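Local coordinates for transcriptional activator ToxR (Vibrio vulnificus, PDB 6UTC), which acts as a membrane-spanning transcriptional activator whose periplasmic domain, the part in this structure, probably senses bile salts and interacts with ToxS, at residues R17-V22 against A38-I43; V25-P30 against Q45-Y50. All blocks are in the same frame, centred on the assembly; numbering follows the deposited sequence.

Contact 1: R17-V22 against A38-I43; sequences RLLENV and AWMPSI. With SO4 (sulfate ion), chain B.
M40 lays its methylthio end across the side chain of E20, the two chains running obliquely to each other. The methyl CE does the touching. It sits 3.6 Å from E20 OE1 and 3.8 Å from E20 CB, so it meets both the carboxylate and the base of the chain. The M40 chain is bent at chi2 (-54°) and chi3 (-51°), which curls CE back toward the strand. E20 is extended, CG anti to the backbone N (chi1 -174°), which brings CD near CE. Its OE1 forms a salt bridge with R44, one helix turn beyond M40, so the carboxylate is tied to the same helix that supplies the methionine. L19 approaches the sulfur instead, with L19 CB 4.3 Å from M40 SD. V22 CG2 meets the methyl group more loosely, at 4.4 Å from M40 CE. L19 and E20 form a classic beta bulge opposite V27. The bulge lets consecutive residues both direct their CB toward the start of helix 40-52. Beyond L19, a sulfate ion, probably from the crystallisation liquor, lies at the edge of the R17 guanidinium. Its O2 lies in the guanidinium plane and accepts from both R17 NH2 (2.9 Å) and R17 NH1 (3.0 Å). The bond from R17 NH1 to sulfate O4 is weak. L36 N and Q37 N also bind the sulfate, while R17 NH2 has a second acceptor in H33 O.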
ATOM      1  N   ARG A  17       3.960 -10.206  -7.727  1.00 12.92           N
ATOM      2  CA  ARG A  17       4.112 -11.201  -6.680  1.00 13.64           C
ATOM      3  C   ARG A  17       3.528 -10.647  -5.388  1.00 13.84           C
ATOM      4  O   ARG A  17       3.519  -9.428  -5.164  1.00 13.98           O
ATOM      5  CB  ARG A  17       5.580 -11.605  -6.480  1.00 14.85           C
ATOM      6  CG  ARG A  17       6.553 -10.473  -6.149  1.00 14.23           C
ATOM      7  CD  ARG A  17       7.999 -10.996  -6.118  1.00 15.91           C
ATOM      8  NE  ARG A  17       8.969  -9.911  -5.932  1.00 18.75           N
ATOM      9  CZ  ARG A  17       9.340  -9.453  -4.744  1.00 16.88           C
ATOM     10  NH1 ARG A  17       8.794  -9.967  -3.652  1.00 17.51           N
ATOM     11  NH2 ARG A  17      10.217  -8.459  -4.632  1.00 16.11           N
ATOM     12  N   LEU A  18       3.017 -11.549  -4.546  1.00 14.34           N
ATOM     13  CA  LEU A  18       2.337 -11.172  -3.308  1.00 14.15           C
ATOM     14  C   LEU A  18       3.334 -11.076  -2.164  1.00 16.66           C
ATOM     15  O   LEU A  18       3.826 -12.100  -1.677  1.00 19.47           O
ATOM     16  CB  LEU A  18       1.257 -12.194  -2.970  1.00 18.80           C
ATOM     17  CG  LEU A  18       0.424 -11.942  -1.707  1.00 17.64           C
ATOM     18  CD1 LEU A  18      -0.434 -10.714  -1.827  1.00 20.18           C
ATOM     19  CD2 LEU A  18      -0.434 -13.171  -1.419  1.00 22.00           C
ATOM     20  N   LEU A  19       3.608  -9.849  -1.714  1.00 15.53           N
ATOM     21  CA  LEU A  19       4.422  -9.664  -0.520  1.00 17.08           C
ATOM     22  C   LEU A  19       3.711 -10.172   0.721  1.00 18.42           C
ATOM     23  O   LEU A  19       4.324 -10.831   1.570  1.00 21.86           O
ATOM     24  CB  LEU A  19       4.758  -8.192  -0.346  1.00 20.25           C
ATOM     25  CG  LEU A  19       5.646  -7.604  -1.422  1.00 19.60           C
ATOM     26  CD1 LEU A  19       5.937  -6.144  -1.126  1.00 21.69           C
ATOM     27  CD2 LEU A  19       6.946  -8.383  -1.503  1.00 25.26           C
ATOM     28  N   GLU A  20       2.428  -9.871   0.852  1.00 17.74           N
ATOM     29  CA  GLU A  20       1.681 -10.259   2.034  1.00 17.33           C
ATOM     30  C   GLU A  20       0.228  -9.905   1.793  1.00 17.29           C
ATOM     31  O   GLU A  20      -0.066  -8.904   1.141  1.00 17.47           O
ATOM     32  CB  GLU A  20       2.196  -9.492   3.260  1.00 21.04           C
ATOM     33  CG  GLU A  20       1.588  -9.928   4.577  1.00 23.36           C
ATOM     34  CD  GLU A  20       2.373  -9.407   5.757  1.00 21.01           C
ATOM     35  OE1 GLU A  20       3.608  -9.592   5.772  1.00 22.65           O
ATOM     36  OE2 GLU A  20       1.747  -8.798   6.649  1.00 22.39           O
ATOM     37  N   ASN A  21      -0.671 -10.727   2.313  1.00 19.65           N
ATOM     38  CA  ASN A  21      -2.064 -10.342   2.430  1.00 20.55           C
ATOM     39  C   ASN A  21      -2.242  -9.707   3.803  1.00 19.76           C
ATOM     40  O   ASN A  21      -2.034 -10.369   4.829  1.00 24.03           O
ATOM     41  CB  ASN A  21      -2.975 -11.559   2.278  1.00 22.85           C
ATOM     42  CG  ASN A  21      -4.415 -11.174   2.115  1.00 29.02           C
ATOM     43  OD1 ASN A  21      -5.019 -10.599   3.019  1.00 27.91           O
ATOM     44  ND2 ASN A  21      -4.983 -11.477   0.952  1.00 33.42           N
ATOM     45  N   VAL A  22      -2.575  -8.423   3.827  1.00 17.60           N
ATOM     46  CA  VAL A  22      -2.722  -7.672   5.072  1.00 19.10           C
ATOM     47  C   VAL A  22      -4.209  -7.388   5.250  1.00 19.42           C
ATOM     48  O   VAL A  22      -4.753  -6.476   4.622  1.00 20.48           O
ATOM     49  CB  VAL A  22      -1.900  -6.380   5.057  1.00 17.28           C
ATOM     50  CG1 VAL A  22      -2.068  -5.643   6.374  1.00 21.01           C
ATOM     51  CG2 VAL A  22      -0.432  -6.678   4.810  1.00 20.12           C
ATOM     52  N   ALA A  38      11.932  -4.994   4.284  1.00 20.44           N
ATOM     53  CA  ALA A  38      12.236  -4.022   5.330  1.00 22.78           C
ATOM     54  C   ALA A  38      11.132  -2.983   5.514  1.00 20.30           C
ATOM     55  O   ALA A  38      11.037  -2.369   6.582  1.00 21.91           O
ATOM     56  CB  ALA A  38      13.554  -3.310   5.031  1.00 24.03           C
ATOM     57  N   TRP A  39      10.312  -2.759   4.500  1.00 17.22           N
ATOM     58  CA  TRP A  39       9.232  -1.791   4.595  1.00 16.13           C
ATOM     59  C   TRP A  39       7.961  -2.372   5.183  1.00 15.60           C
ATOM     60  O   TRP A  39       7.005  -1.626   5.393  1.00 13.84           O
ATOM     61  CB  TRP A  39       8.911  -1.239   3.205  1.00 15.32           C
ATOM     62  CG  TRP A  39       9.948  -0.301   2.674  1.00 14.34           C
ATOM     63  CD1 TRP A  39      11.049  -0.621   1.919  1.00 13.99           C
ATOM     64  CD2 TRP A  39       9.973   1.116   2.838  1.00 13.47           C
ATOM     65  NE1 TRP A  39      11.757   0.519   1.618  1.00 15.39           N
ATOM     66  CE2 TRP A  39      11.108   1.601   2.156  1.00 15.12           C
ATOM     67  CE3 TRP A  39       9.138   2.029   3.489  1.00 14.82           C
ATOM     68  CZ2 TRP A  39      11.436   2.950   2.116  1.00 16.54           C
ATOM     69  CZ3 TRP A  39       9.464   3.379   3.450  1.00 16.57           C
ATOM     70  CH2 TRP A  39      10.602   3.824   2.759  1.00 17.03           C
ATOM     71  N   MET A  40       7.915  -3.673   5.457  1.00 15.07           N
ATOM     72  CA  MET A  40       6.637  -4.272   5.824  1.00 17.14           C
ATOM     73  C   MET A  40       5.987  -3.667   7.062  1.00 15.56           C
ATOM     74  O   MET A  40       4.768  -3.460   7.024  1.00 14.29           O
ATOM     75  CB  MET A  40       6.697  -5.806   5.855  1.00 18.96           C
ATOM     76  CG  MET A  40       6.725  -6.466   4.467  1.00 23.99           C
ATOM     77  SD  MET A  40       5.378  -6.005   3.327  1.00 23.93           S
ATOM     78  CE  MET A  40       3.915  -6.283   4.321  1.00 26.50           C
ATOM     79  N   PRO A  41       6.692  -3.365   8.158  1.00 15.52           N
ATOM     80  CA  PRO A  41       5.988  -2.752   9.291  1.00 14.92           C
ATOM     81  C   PRO A  41       5.344  -1.427   8.932  1.00 13.17           C
ATOM     82  O   PRO A  41       4.227  -1.141   9.385  1.00 12.85           O
ATOM     83  CB  PRO A  41       7.082  -2.626  10.358  1.00 16.77           C
ATOM     84  CG  PRO A  41       8.019  -3.713  10.032  1.00 19.74           C
ATOM     85  CD  PRO A  41       8.068  -3.742   8.527  1.00 17.85           C
ATOM     86  N   SER A  42       6.012  -0.620   8.098  1.00 13.78           N
ATOM     87  CA  SER A  42       5.419   0.631   7.638  1.00 13.96           C
ATOM     88  C   SER A  42       4.233   0.375   6.732  1.00 12.92           C
ATOM     89  O   SER A  42       3.207   1.049   6.854  1.00 13.18           O
ATOM     90  CB  SER A  42       6.438   1.457   6.862  1.00 15.06           C
ATOM     91  OG  SER A  42       7.537   1.809   7.676  1.00 19.59           O
ATOM     92  N   ILE A  43       4.369  -0.572   5.798  1.00 12.11           N
ATOM     93  CA  ILE A  43       3.258  -0.885   4.905  1.00 12.19           C
ATOM     94  C   ILE A  43       2.052  -1.353   5.704  1.00 13.17           C
ATOM     95  O   ILE A  43       0.921  -0.944   5.433  1.00 13.42           O
ATOM     96  CB  ILE A  43       3.680  -1.916   3.840  1.00 12.94           C
ATOM     97  CG1 ILE A  43       4.724  -1.328   2.887  1.00 13.89           C
ATOM     98  CG2 ILE A  43       2.459  -2.369   3.042  1.00 15.62           C
ATOM     99  CD1 ILE A  43       5.353  -2.378   1.989  1.00 14.88           C
TER
HETATM  100  S   SO4 B 301      10.862  -9.337  -0.885  1.00 21.94           S
HETATM  101  O1  SO4 B 301      11.919 -10.034  -1.614  1.00 28.16           O
HETATM  102  O2  SO4 B 301      10.336  -8.246  -1.699  1.00 20.42           O
HETATM  103  O3  SO4 B 301      11.452  -8.760   0.329  1.00 24.37           O
HETATM  104  O4  SO4 B 301       9.810 -10.287  -0.545  1.00 26.44           O

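Contact 2: V25-P30 against Q45-Y50; sequences VEVLTP and QCVNKY
V47 and V25 meet tip to tip through their methyl groups, and the contact between the two segments is wholly apolar. V25 CG2 lies 4.0 Å from V47 CG1. The same V47 methyl is 4.1 Å from V25 CB, so it rests against the branch point as well as the branch. In V47, CG1 is anti to the backbone N (chi1 173°) and CG2 lies beside that N. This splits the two methyls between two strand residues. CG1 goes to V25, and V47 CG2 faces V27 CG2 at 4.5 Å, a looser approach. V25 and V27 are two apart on the strand, so both direct CB toward the helix. All three valines are buried. V63, on the neighbouring parallel strand, packs against V27, and Y77 packs against V47.

The backbone bonds run within the helix, or from the strand to its neighbours in the sheet. Helical bonds run from K49 N to Q45 O (2.9 Å) and from Y50 N to C46 O (2.8 Å). The strand is paired through E26 and L28 with strand 62-67, and through V27 with strand 16-22.

One covalent link starts from this helix. C46 SG is joined to C103 SG in a disulfide, which ties helix 40-52 to the C-terminal end of the chain. Strand 25-30, helix 40-52 and the parallel strand 62-67 together make a beta-alpha-beta unit, and the valine cluster packs its helix against its first strand.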
ATOM      1  N   VAL A  25      -6.239  -7.143   2.125  1.00 19.33           N
ATOM      2  CA  VAL A  25      -5.645  -6.310   1.088  1.00 17.87           C
ATOM      3  C   VAL A  25      -4.395  -7.025   0.595  1.00 19.06           C
ATOM      4  O   VAL A  25      -3.494  -7.336   1.387  1.00 17.52           O
ATOM      5  CB  VAL A  25      -5.304  -4.906   1.617  1.00 18.68           C
ATOM      6  CG1 VAL A  25      -4.695  -4.055   0.504  1.00 20.00           C
ATOM      7  CG2 VAL A  25      -6.545  -4.230   2.198  1.00 19.15           C
ATOM      8  N   GLU A  26      -4.334  -7.301  -0.705  1.00 16.85           N
ATOM      9  CA  GLU A  26      -3.144  -7.917  -1.278  1.00 16.92           C
ATOM     10  C   GLU A  26      -2.076  -6.850  -1.421  1.00 14.46           C
ATOM     11  O   GLU A  26      -2.264  -5.892  -2.172  1.00 16.15           O
ATOM     12  CB  GLU A  26      -3.453  -8.467  -2.664  1.00 18.00           C
ATOM     13  CG  GLU A  26      -4.447  -9.584  -2.688  1.00 22.88           C
ATOM     14  CD  GLU A  26      -4.703 -10.055  -4.103  1.00 31.17           C
ATOM     15  OE1 GLU A  26      -3.756 -10.571  -4.732  1.00 33.57           O
ATOM     16  OE2 GLU A  26      -5.837  -9.885  -4.591  1.00 35.79           O
ATOM     17  N   VAL A  27      -0.951  -7.022  -0.738  1.00 13.23           N
ATOM     18  CA  VAL A  27       0.200  -6.151  -0.938  1.00 14.11           C
ATOM     19  C   VAL A  27       1.069  -6.802  -2.001  1.00 13.58           C
ATOM     20  O   VAL A  27       1.647  -7.862  -1.770  1.00 13.72           O
ATOM     21  CB  VAL A  27       0.977  -5.917   0.360  1.00 15.45           C
ATOM     22  CG1 VAL A  27       2.164  -5.004   0.093  1.00 17.44           C
ATOM     23  CG2 VAL A  27       0.055  -5.330   1.423  1.00 16.74           C
ATOM     24  N   LEU A  28       1.155  -6.158  -3.154  1.00 12.51           N
ATOM     25  CA  LEU A  28       1.784  -6.710  -4.345  1.00 12.83           C
ATOM     26  C   LEU A  28       2.955  -5.846  -4.768  1.00 12.68           C
ATOM     27  O   LEU A  28       2.996  -4.650  -4.471  1.00 14.03           O
ATOM     28  CB  LEU A  28       0.793  -6.724  -5.507  1.00 14.03           C
ATOM     29  CG  LEU A  28      -0.488  -7.518  -5.304  1.00 14.23           C
ATOM     30  CD1 LEU A  28      -1.477  -7.184  -6.414  1.00 16.79           C
ATOM     31  CD2 LEU A  28      -0.177  -9.004  -5.290  1.00 15.78           C
ATOM     32  N   THR A  29       3.904  -6.457  -5.471  1.00 12.35           N
ATOM     33  CA  THR A  29       4.981  -5.710  -6.102  1.00 12.92           C
ATOM     34  C   THR A  29       5.275  -6.385  -7.432  1.00 12.43           C
ATOM     35  O   THR A  29       5.000  -7.579  -7.582  1.00 13.23           O
ATOM     36  CB  THR A  29       6.224  -5.636  -5.191  1.00 14.31           C
ATOM     37  OG1 THR A  29       7.147  -4.664  -5.687  1.00 14.10           O
ATOM     38  CG2 THR A  29       6.943  -6.961  -5.080  1.00 12.70           C
ATOM     39  N   PRO A  30       5.787  -5.658  -8.424  1.00 13.47           N
ATOM     40  CA  PRO A  30       6.129  -6.315  -9.688  1.00 14.45           C
ATOM     41  C   PRO A  30       7.057  -7.504  -9.453  1.00 13.78           C
ATOM     42  O   PRO A  30       7.889  -7.504  -8.542  1.00 13.96           O
ATOM     43  CB  PRO A  30       6.810  -5.201 -10.495  1.00 15.07           C
ATOM     44  CG  PRO A  30       6.183  -3.947  -9.965  1.00 15.42           C
ATOM     45  CD  PRO A  30       6.033  -4.205  -8.481  1.00 14.10           C
ATOM     46  N   GLN A  45       1.215  -0.647   8.786  1.00 12.94           N
ATOM     47  CA  GLN A  45       0.592   0.484   9.457  1.00 12.96           C
ATOM     48  C   GLN A  45      -0.198   1.326   8.472  1.00 14.58           C
ATOM     49  O   GLN A  45      -1.313   1.766   8.773  1.00 15.94           O
ATOM     50  CB  GLN A  45       1.641   1.336  10.165  1.00 13.61           C
ATOM     51  CG  GLN A  45       1.052   2.563  10.871  1.00 13.59           C
ATOM     52  CD  GLN A  45       0.295   2.208  12.139  1.00 18.61           C
ATOM     53  OE1 GLN A  45       0.068   1.031  12.443  1.00 21.43           O
ATOM     54  NE2 GLN A  45      -0.096   3.228  12.895  1.00 18.54           N
ATOM     55  N   CYS A  46       0.361   1.548   7.285  1.00 13.86           N
ATOM     56  CA  CYS A  46      -0.324   2.336   6.267  1.00 13.85           C
ATOM     57  C   CYS A  46      -1.639   1.681   5.856  1.00 14.93           C
ATOM     58  O   CYS A  46      -2.677   2.344   5.782  1.00 15.78           O
ATOM     59  CB  CYS A  46       0.598   2.523   5.066  1.00 13.88           C
ATOM     60  SG  CYS A  46       0.040   3.789   3.899  1.00 16.77           S
ATOM     61  N   VAL A  47      -1.618   0.372   5.617  1.00 14.23           N
ATOM     62  CA  VAL A  47      -2.846  -0.338   5.271  1.00 14.42           C
ATOM     63  C   VAL A  47      -3.851  -0.255   6.413  1.00 17.91           C
ATOM     64  O   VAL A  47      -5.051  -0.041   6.189  1.00 19.91           O
ATOM     65  CB  VAL A  47      -2.518  -1.784   4.868  1.00 15.69           C
ATOM     66  CG1 VAL A  47      -3.799  -2.611   4.665  1.00 19.79           C
ATOM     67  CG2 VAL A  47      -1.646  -1.785   3.603  1.00 16.94           C
ATOM     68  N   ASN A  48      -3.378  -0.408   7.656  1.00 18.65           N
ATOM     69  CA  ASN A  48      -4.251  -0.258   8.826  1.00 20.34           C
ATOM     70  C   ASN A  48      -4.944   1.101   8.832  1.00 24.69           C
ATOM     71  O   ASN A  48      -6.164   1.192   9.017  1.00 23.05           O
ATOM     72  CB  ASN A  48      -3.402  -0.418  10.095  1.00 19.13           C
ATOM     73  CG  ASN A  48      -4.163  -0.074  11.386  1.00 25.51           C
ATOM     74  OD1 ASN A  48      -4.381   1.099  11.711  1.00 30.61           O
ATOM     75  ND2 ASN A  48      -4.538  -1.099  12.131  1.00 27.09           N
ATOM     76  N   LYS A  49      -4.178   2.175   8.650  1.00 19.89           N
ATOM     77  CA  LYS A  49      -4.758   3.510   8.720  1.00 20.50           C
ATOM     78  C   LYS A  49      -5.659   3.783   7.524  1.00 23.94           C
ATOM     79  O   LYS A  49      -6.693   4.452   7.656  1.00 22.95           O
ATOM     80  CB  LYS A  49      -3.661   4.567   8.824  1.00 21.59           C
ATOM     81  CG  LYS A  49      -2.690   4.340   9.962  1.00 24.01           C
ATOM     82  CD  LYS A  49      -3.379   4.031  11.274  1.00 37.56           C
ATOM     83  CE  LYS A  49      -4.037   5.253  11.862  1.00 32.49           C
ATOM     84  NZ  LYS A  49      -4.552   4.965  13.238  1.00 38.39           N
ATOM     85  N   TYR A  50      -5.297   3.257   6.352  1.00 20.81           N
ATOM     86  CA  TYR A  50      -6.116   3.479   5.170  1.00 20.35           C
ATOM     87  C   TYR A  50      -7.463   2.805   5.323  1.00 21.65           C
ATOM     88  O   TYR A  50      -8.492   3.350   4.905  1.00 21.77           O
ATOM     89  CB  TYR A  50      -5.378   2.946   3.953  1.00 18.64           C
ATOM     90  CG  TYR A  50      -5.973   3.366   2.631  1.00 15.79           C
ATOM     91  CD1 TYR A  50      -5.652   4.591   2.072  1.00 20.25           C
ATOM     92  CD2 TYR A  50      -6.832   2.534   1.935  1.00 14.96           C
ATOM     93  CE1 TYR A  50      -6.176   4.989   0.857  1.00 17.60           C
ATOM     94  CE2 TYR A  50      -7.364   2.924   0.709  1.00 16.17           C
ATOM     95  CZ  TYR A  50      -7.023   4.152   0.182  1.00 17.31           C
ATOM     96  OH  TYR A  50      -7.529   4.566  -1.036  1.00 18.93           O
TER

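Contacts 1 and 2 use successive parts of helix 40-52 against two adjacent antiparallel strands, and their centres lie about 7 Å apart. M40 serves contact 1 near the start of the helix, and V47 serves contact 2 about two turns later. The strands are joined directly: E20 O lies 2.8 Å from V27 N, and R17 N lies 2.8 Å from T29 O, both probable hydrogen bonds. L19 CB also packs 3.4 Å from V27 O. V22 and V27 touch, which connects the apolar parts of the two contacts. The sulfate belongs to the R17 end of contact 1, whereas the disulfide of C46 belongs to the helix segment of contact 2.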